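Local coordinates for uncharacterized protein (Sinorhizobium meliloti, PDB 4DNH) that is of unknown function but folds as a TIM barrel and probably belongs to the dihydrodipicolinate synthase family, at residues Cys117-Asp122 with Ser141-Ile146; Glu80-Ala85 with Ile154-Arg159; Leu7-Arg12 with Leu358-Asp363. All blocks are in the same frame, centred on the assembly; numbering follows the deposited sequence.

Interaction 1 (Cys117-Asp122 with Ser141-Ile146)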
# COMPACT_ATOMS: atom_id res chain seq x y z
N CYS A 117 -1.15 -12.00 0.15
CA CYS A 117 0.23 -11.91 -0.28
C CYS A 117 0.34 -11.65 -1.75
O CYS A 117 -0.24 -12.38 -2.56
CB CYS A 117 0.93 -13.22 0.06
SG CYS A 117 0.72 -13.65 1.79
N GLY A 118 1.12 -10.62 -2.10
CA GLY A 118 1.33 -10.27 -3.49
C GLY A 118 2.08 -11.32 -4.28
O GLY A 118 3.23 -11.65 -3.96
N ALA A 119 1.43 -11.81 -5.33
CA ALA A 119 2.01 -12.80 -6.25
C ALA A 119 2.08 -12.21 -7.66
O ALA A 119 1.09 -11.68 -8.19
CB ALA A 119 1.18 -14.07 -6.26
N GLY A 120 3.26 -12.31 -8.27
CA GLY A 120 3.44 -11.68 -9.56
C GLY A 120 4.45 -12.37 -10.44
O GLY A 120 4.59 -13.60 -10.43
N THR A 121 5.18 -11.54 -11.17
CA THR A 121 6.07 -11.96 -12.23
C THR A 121 7.46 -11.34 -12.03
O THR A 121 8.40 -11.63 -12.78
CB THR A 121 5.42 -11.56 -13.57
OG1 THR A 121 4.86 -12.73 -14.20
CG2 THR A 121 6.41 -10.87 -14.51
N ASP A 122 7.59 -10.51 -11.00
CA ASP A 122 8.79 -9.69 -10.76
C ASP A 122 10.18 -10.36 -10.82
O ASP A 122 11.19 -9.67 -10.85
CB ASP A 122 8.64 -8.82 -9.50
CG ASP A 122 8.11 -9.61 -8.30
OD1 ASP A 122 7.17 -10.41 -8.44
OD2 ASP A 122 8.63 -9.39 -7.19
N SER A 141 4.74 -20.09 -10.52
CA SER A 141 5.88 -20.30 -9.65
C SER A 141 5.67 -19.57 -8.32
O SER A 141 5.78 -20.18 -7.25
CB SER A 141 7.16 -19.84 -10.34
OG SER A 141 8.31 -20.09 -9.56
N GLN A 142 5.34 -18.29 -8.40
CA GLN A 142 5.12 -17.47 -7.20
C GLN A 142 3.85 -17.86 -6.48
O GLN A 142 3.84 -17.94 -5.24
CB GLN A 142 5.08 -15.98 -7.54
CG GLN A 142 6.30 -15.43 -8.25
CD GLN A 142 6.46 -13.93 -8.05
OE1 GLN A 142 5.64 -13.28 -7.39
NE2 GLN A 142 7.52 -13.37 -8.61
N ILE A 143 2.77 -18.07 -7.23
CA ILE A 143 1.49 -18.53 -6.66
C ILE A 143 1.65 -19.82 -5.86
O ILE A 143 1.14 -19.93 -4.75
CB ILE A 143 0.39 -18.68 -7.75
CG1 ILE A 143 -0.14 -17.30 -8.14
CG2 ILE A 143 -0.76 -19.58 -7.29
CD1 ILE A 143 -0.79 -17.25 -9.51
N GLU A 144 2.37 -20.79 -6.42
CA GLU A 144 2.57 -22.07 -5.74
C GLU A 144 3.42 -21.89 -4.50
O GLU A 144 3.12 -22.46 -3.45
CB GLU A 144 3.17 -23.12 -6.69
CG GLU A 144 2.14 -23.74 -7.63
CD GLU A 144 2.76 -24.54 -8.78
OE1 GLU A 144 4.00 -24.45 -8.98
OE2 GLU A 144 2.00 -25.24 -9.49
N ALA A 145 4.47 -21.08 -4.61
CA ALA A 145 5.30 -20.74 -3.46
C ALA A 145 4.46 -20.18 -2.31
O ALA A 145 4.60 -20.64 -1.17
CB ALA A 145 6.39 -19.76 -3.86
N ILE A 146 3.58 -19.23 -2.61
CA ILE A 146 2.73 -18.60 -1.59
C ILE A 146 1.71 -19.57 -0.98
O ILE A 146 1.63 -19.72 0.26
CB ILE A 146 2.05 -17.31 -2.11
CG1 ILE A 146 3.09 -16.21 -2.30
CG2 ILE A 146 1.01 -16.82 -1.11
CD1 ILE A 146 2.79 -15.25 -3.42
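Where Ala119 faces Gln142 the backbones come within 5.7 Å, CA to CA, and the short axes of strand 117-119 and helix 141-146 run nearly antiparallel, at 155° and 8.4 Å apart. This is the first half of a beta-alpha-beta crossover in a TIM barrel: strand 115-119 leads into helix 132-148, which packs on the barrel's outside and returns the chain to the neighbouring strand 153-155. Small residues on the strand let the helix settle close. The methyl of Ala119 meets the end of Ile146, CB to CD1 3.5 Å, and also reaches CG1 of Ile143. Two residues earlier on the strand, CB of Cys117 lies 3.8 Å from CG2 of Ile146, so the two branches of this isoleucine touch successive outward-facing strand residues. Ile153 and Leu155 of strand 153-155 and Ile100 and Leu104 of helix 93-108 also border this apolar layer. Past the strand end the contact turns polar. Gln142, with CG beside its own backbone N (chi1 -56°) and an extended chain beyond, carries its amide to the loop. OE1 takes the backbone N-H of Gly120 at 2.7 Å, the donor standing 53° above the carbonyl plane. A glutamine suits the place because its amide both accepts and donates: NE2 gives one hydrogen to Asp122 and another to ND1 of His123, which fixes the amide's rotation. Asp122 also forms a salt bridge through OD2 with Arg87. Its other oxygen, OD1, lies 3.0 Å from Gln142 NE2 and close to the amide plane, whereas NE2 stands well above the carboxylate plane of Asp122.

Interaction 2 (Glu80-Ala85 with Ile154-Arg159)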
# COMPACT_ATOMS: atom_id res chain seq x y z
N GLU A 80 0.81 -8.08 2.01
CA GLU A 80 2.25 -8.25 2.11
C GLU A 80 3.02 -8.24 0.82
O GLU A 80 2.57 -8.75 -0.21
CB GLU A 80 2.63 -9.54 2.84
CG GLU A 80 2.96 -9.32 4.30
CD GLU A 80 4.15 -8.42 4.56
OE1 GLU A 80 4.55 -7.59 3.70
OE2 GLU A 80 4.66 -8.53 5.68
N SER A 81 4.22 -7.67 0.95
CA SER A 81 5.16 -7.60 -0.13
C SER A 81 4.50 -6.90 -1.32
O SER A 81 4.65 -7.29 -2.47
CB SER A 81 5.66 -9.01 -0.47
OG SER A 81 6.41 -9.55 0.60
N MSE A 82 3.76 -5.84 -1.01
CA MSE A 82 3.07 -5.08 -2.03
C MSE A 82 3.90 -3.90 -2.48
O MSE A 82 5.07 -3.75 -2.09
CB MSE A 82 1.72 -4.66 -1.45
CG MSE A 82 0.78 -5.87 -1.40
SE MSE A 82 0.38 -6.40 -3.26
CE MSE A 82 -0.78 -4.87 -3.67
N ASP A 83 3.31 -3.05 -3.31
CA ASP A 83 4.01 -1.89 -3.81
C ASP A 83 4.60 -1.06 -2.67
O ASP A 83 5.68 -0.54 -2.81
CB ASP A 83 3.09 -1.03 -4.67
CG ASP A 83 3.84 0.03 -5.43
OD1 ASP A 83 4.43 -0.31 -6.48
OD2 ASP A 83 3.85 1.19 -4.97
N THR A 84 3.89 -0.95 -1.55
CA THR A 84 4.41 -0.20 -0.38
C THR A 84 5.65 -0.85 0.23
O THR A 84 6.46 -0.18 0.86
CB THR A 84 3.34 -0.00 0.72
OG1 THR A 84 2.16 0.57 0.15
CG2 THR A 84 3.83 0.93 1.80
N ALA A 85 5.80 -2.16 0.06
CA ALA A 85 6.98 -2.84 0.62
C ALA A 85 8.09 -2.78 -0.41
O ALA A 85 9.09 -3.47 -0.28
CB ALA A 85 6.65 -4.27 1.00
N ILE A 154 -2.78 -11.88 -3.57
CA ILE A 154 -3.14 -10.65 -4.25
C ILE A 154 -2.41 -10.74 -5.57
O ILE A 154 -1.18 -10.77 -5.59
CB ILE A 154 -2.64 -9.39 -3.53
CG1 ILE A 154 -3.36 -9.23 -2.19
CG2 ILE A 154 -2.88 -8.16 -4.39
CD1 ILE A 154 -2.69 -8.24 -1.26
N LEU A 155 -3.15 -10.82 -6.66
CA LEU A 155 -2.55 -11.10 -7.95
C LEU A 155 -2.06 -9.81 -8.59
O LEU A 155 -2.85 -8.97 -9.03
CB LEU A 155 -3.53 -11.85 -8.85
CG LEU A 155 -2.96 -12.42 -10.14
CD1 LEU A 155 -1.88 -13.44 -9.83
CD2 LEU A 155 -4.08 -13.05 -10.95
N MSE A 156 -0.74 -9.65 -8.61
CA MSE A 156 -0.12 -8.40 -9.05
C MSE A 156 -0.02 -8.33 -10.55
O MSE A 156 -0.03 -9.36 -11.24
CB MSE A 156 1.25 -8.30 -8.38
CG MSE A 156 1.05 -7.95 -6.91
SE MSE A 156 2.80 -7.89 -6.00
CE MSE A 156 3.17 -5.95 -6.16
N ALA A 157 0.03 -7.10 -11.06
CA ALA A 157 0.22 -6.86 -12.48
C ALA A 157 1.64 -7.23 -12.85
O ALA A 157 2.53 -7.22 -11.99
CB ALA A 157 -0.07 -5.41 -12.82
N SER A 158 1.86 -7.57 -14.11
CA SER A 158 3.11 -8.16 -14.56
C SER A 158 3.85 -7.28 -15.58
O SER A 158 3.30 -6.93 -16.65
CB SER A 158 2.84 -9.57 -15.09
OG SER A 158 3.80 -10.02 -16.03
N ARG A 159 5.09 -6.92 -15.24
CA ARG A 159 5.99 -6.10 -16.06
C ARG A 159 6.20 -6.78 -17.43
O ARG A 159 6.07 -6.15 -18.47
CB ARG A 159 7.34 -5.95 -15.32
CG ARG A 159 7.88 -4.56 -14.99
CD ARG A 159 6.99 -3.80 -14.02
NE ARG A 159 7.54 -3.20 -12.78
CZ ARG A 159 8.80 -3.18 -12.31
NH1 ARG A 159 9.02 -2.58 -11.14
NH2 ARG A 159 9.82 -3.73 -12.98
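Met82 and Met156 are the closest backbone pair, their CA atoms 8.4 Å apart (Met82 CA to Met156 CA), too far for main-chain bonding, so the gap between 80-85 and 154-159 is bridged by side chains, which also touch backbone atoms of the loop. Both segments leave the C-terminal ends of TIM-barrel strands, 77-80 and 153-155, with strand 115-119 between them; in this fold that end of the barrel usually holds the active site. The two methionines, both selenomethionine here, suit the job because they are long, unbranched and readily bent. In Met82 the second torsion (chi2 -66°) places the selenium toward the opposite segment, and the third (chi3 -72°) then turns CE to 4.0 Å from CG2 of Ile154. SE of Met82 lies 3.9 Å from SE of Met156, the two chains lying alongside with opposed directions. The same Met82 selenium rests 3.9 Å from CG2 of Ile154, whose beta-branch presents a broad apolar surface toward it. Met156 is bent only at its last torsion, and this turns CE to within 4.1 Å of Asp83 N. His189, on strand 186-191, touches Met82 as well. Polar groups border this greasy patch: the carboxylate of Asp83 bonds to Tyr323 OH, and the side chain is about 4 Å from a bound glycerol, probably from the crystallisation liquor. At the loop's start, Glu80 folds back and its OE1, met on the anti side, takes the N-H of Ser81 at 2.8 Å.

Interaction 3 (Leu7-Arg12 with Leu358-Asp363)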
# COMPACT_ATOMS: atom_id res chain seq x y z
N LEU A 7 11.05 25.18 11.25
CA LEU A 7 10.99 24.31 10.07
C LEU A 7 11.19 25.10 8.79
O LEU A 7 10.85 26.29 8.73
CB LEU A 7 9.66 23.57 10.00
CG LEU A 7 9.30 22.59 11.11
CD1 LEU A 7 7.90 22.07 10.83
CD2 LEU A 7 10.26 21.42 11.25
N PRO A 8 11.75 24.45 7.76
CA PRO A 8 11.99 25.15 6.50
C PRO A 8 10.74 25.33 5.64
O PRO A 8 9.99 24.37 5.41
CB PRO A 8 13.02 24.29 5.78
CG PRO A 8 12.99 22.96 6.44
CD PRO A 8 12.34 23.09 7.78
N ILE A 9 10.52 26.57 5.22
CA ILE A 9 9.55 26.93 4.19
C ILE A 9 10.23 27.98 3.34
O ILE A 9 10.86 28.90 3.88
CB ILE A 9 8.26 27.61 4.73
CG1 ILE A 9 7.99 27.27 6.20
CG2 ILE A 9 7.07 27.31 3.83
CD1 ILE A 9 6.84 28.04 6.81
N GLU A 10 10.11 27.85 2.02
CA GLU A 10 10.61 28.85 1.06
C GLU A 10 12.06 29.27 1.33
O GLU A 10 12.35 30.46 1.52
CB GLU A 10 9.69 30.10 1.03
CG GLU A 10 8.21 29.86 1.33
CD GLU A 10 7.34 29.81 0.09
OE1 GLU A 10 7.63 29.01 -0.83
OE2 GLU A 10 6.34 30.57 0.04
N GLY A 11 12.97 28.30 1.37
CA GLY A 11 14.40 28.55 1.62
C GLY A 11 14.76 29.08 3.01
O GLY A 11 15.91 28.96 3.45
N ARG A 12 13.76 29.66 3.69
CA ARG A 12 13.92 30.21 5.05
C ARG A 12 13.38 29.25 6.12
O ARG A 12 12.99 28.12 5.83
CB ARG A 12 13.23 31.58 5.16
CG ARG A 12 13.78 32.65 4.23
CD ARG A 12 12.74 33.73 3.95
NE ARG A 12 11.52 33.16 3.38
CZ ARG A 12 10.30 33.71 3.45
NH1 ARG A 12 10.12 34.87 4.07
NH2 ARG A 12 9.27 33.09 2.89
N LEU A 358 5.32 17.34 5.50
CA LEU A 358 4.82 16.06 6.03
C LEU A 358 4.63 16.09 7.56
O LEU A 358 3.58 15.70 8.06
CB LEU A 358 5.77 14.92 5.62
CG LEU A 358 5.26 13.48 5.74
CD1 LEU A 358 5.99 12.55 4.78
CD2 LEU A 358 5.41 12.96 7.16
N PHE A 359 5.63 16.56 8.29
CA PHE A 359 5.51 16.73 9.74
C PHE A 359 4.34 17.64 10.16
O PHE A 359 3.57 17.27 11.05
CB PHE A 359 6.87 17.18 10.31
CG PHE A 359 6.88 17.51 11.78
CD1 PHE A 359 6.51 18.78 12.23
CD2 PHE A 359 7.33 16.57 12.71
CE1 PHE A 359 6.55 19.09 13.59
CE2 PHE A 359 7.37 16.87 14.07
CZ PHE A 359 6.98 18.13 14.51
N ARG A 360 4.17 18.81 9.53
CA ARG A 360 3.04 19.71 9.87
C ARG A 360 1.69 19.09 9.59
O ARG A 360 0.78 19.16 10.41
CB ARG A 360 3.07 21.02 9.09
CG ARG A 360 4.35 21.82 9.15
CD ARG A 360 4.16 23.07 8.31
NE ARG A 360 5.38 23.85 8.26
CZ ARG A 360 6.36 23.67 7.37
NH1 ARG A 360 6.26 22.74 6.43
NH2 ARG A 360 7.44 24.44 7.43
N LEU A 361 1.54 18.50 8.41
CA LEU A 361 0.28 17.86 8.05
C LEU A 361 0.02 16.64 8.93
O LEU A 361 -1.13 16.39 9.32
CB LEU A 361 0.24 17.52 6.56
CG LEU A 361 0.34 18.69 5.56
CD1 LEU A 361 0.63 18.18 4.17
CD2 LEU A 361 -0.91 19.57 5.56
N ALA A 362 1.07 15.90 9.29
CA ALA A 362 0.93 14.79 10.27
C ALA A 362 0.47 15.29 11.64
O ALA A 362 -0.40 14.68 12.26
CB ALA A 362 2.22 14.00 10.40
N ASP A 363 1.05 16.40 12.09
CA ASP A 363 0.63 17.04 13.35
C ASP A 363 -0.86 17.38 13.35
O ASP A 363 -1.58 17.04 14.28
CB ASP A 363 1.45 18.30 13.64
CG ASP A 363 0.79 19.22 14.66
OD1 ASP A 363 0.31 18.74 15.72
OD2 ASP A 363 0.73 20.43 14.41
O HOH W 1 8.12 22.41 4.48
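Arg360 reaches from its helix to the backbone of Pro8, and hydrogen bonding is the main polar tie between 7-12 and 358-363. Its chain is extended from CG to NE, which carries the guanidinium well away from the helix. NH2 donates to Pro8 O over 3.3 Å, long but nearly straight at 170°; the oxygen lies in the guanidinium plane, whereas the donor sits high above the carbonyl plane. One water adds a second path, donating to Pro8 O at 2.9 Å and accepting from Arg360 NH1 at 2.7 Å. Two hydrogens therefore grip this carbonyl. A charge contact steadies the arginine from its own helix: NH1 forms a salt bridge with Glu357.

These groups join an N-terminal beta-hairpin, strands 4-9 and 12-17 linked by a type I' turn from Ile9 to Arg12, to helix 352-364 near the chain's other end. The short strand and helix axes lie 10.6 Å apart and cross at 111°. At the turn Glu10 and Gly11 both have positive phi, which glycine, lacking a side chain, adopts without strain.

The van der Waals contacts centre on Leu7. Its CD1 lies over one face of the guanidinium, nearer its margin than its centre, and also meets CD1 of the Phe359 ring at 3.8 Å, while its CB is 3.5 Å from Arg360 NH2. Phe359 and Leu7 both touch Met378 of helix 371-384, so the leucine is wedged where two helices meet. Ile9, exposed at the border, brings CG1 and CD1 obliquely against Arg360 NH2.

Interactions 1 and 2 belong to the barrel itself and are buried, while interaction 3 lies on its periphery, with its centre about 40 Å from that of interaction 1 and on the opposite side of the chain's centre. The first two share neighbouring strands: Ala119 O and Met156 N are 2.8 Å apart, a probable hydrogen bond, and Gly118 packs against the selenium of Met156. They nevertheless face different ways. Interaction 1 seals a helix to the barrel's outside with small and branched residues plus a buried amide; interaction 2 packs flexible methionines together at the C-terminal end of the barrel strands. Interaction 3, peripheral yet largely buried, joins the N-terminal hairpin to a helix near the C-terminus through an arginine and a water, with Ile9 exposed at its border.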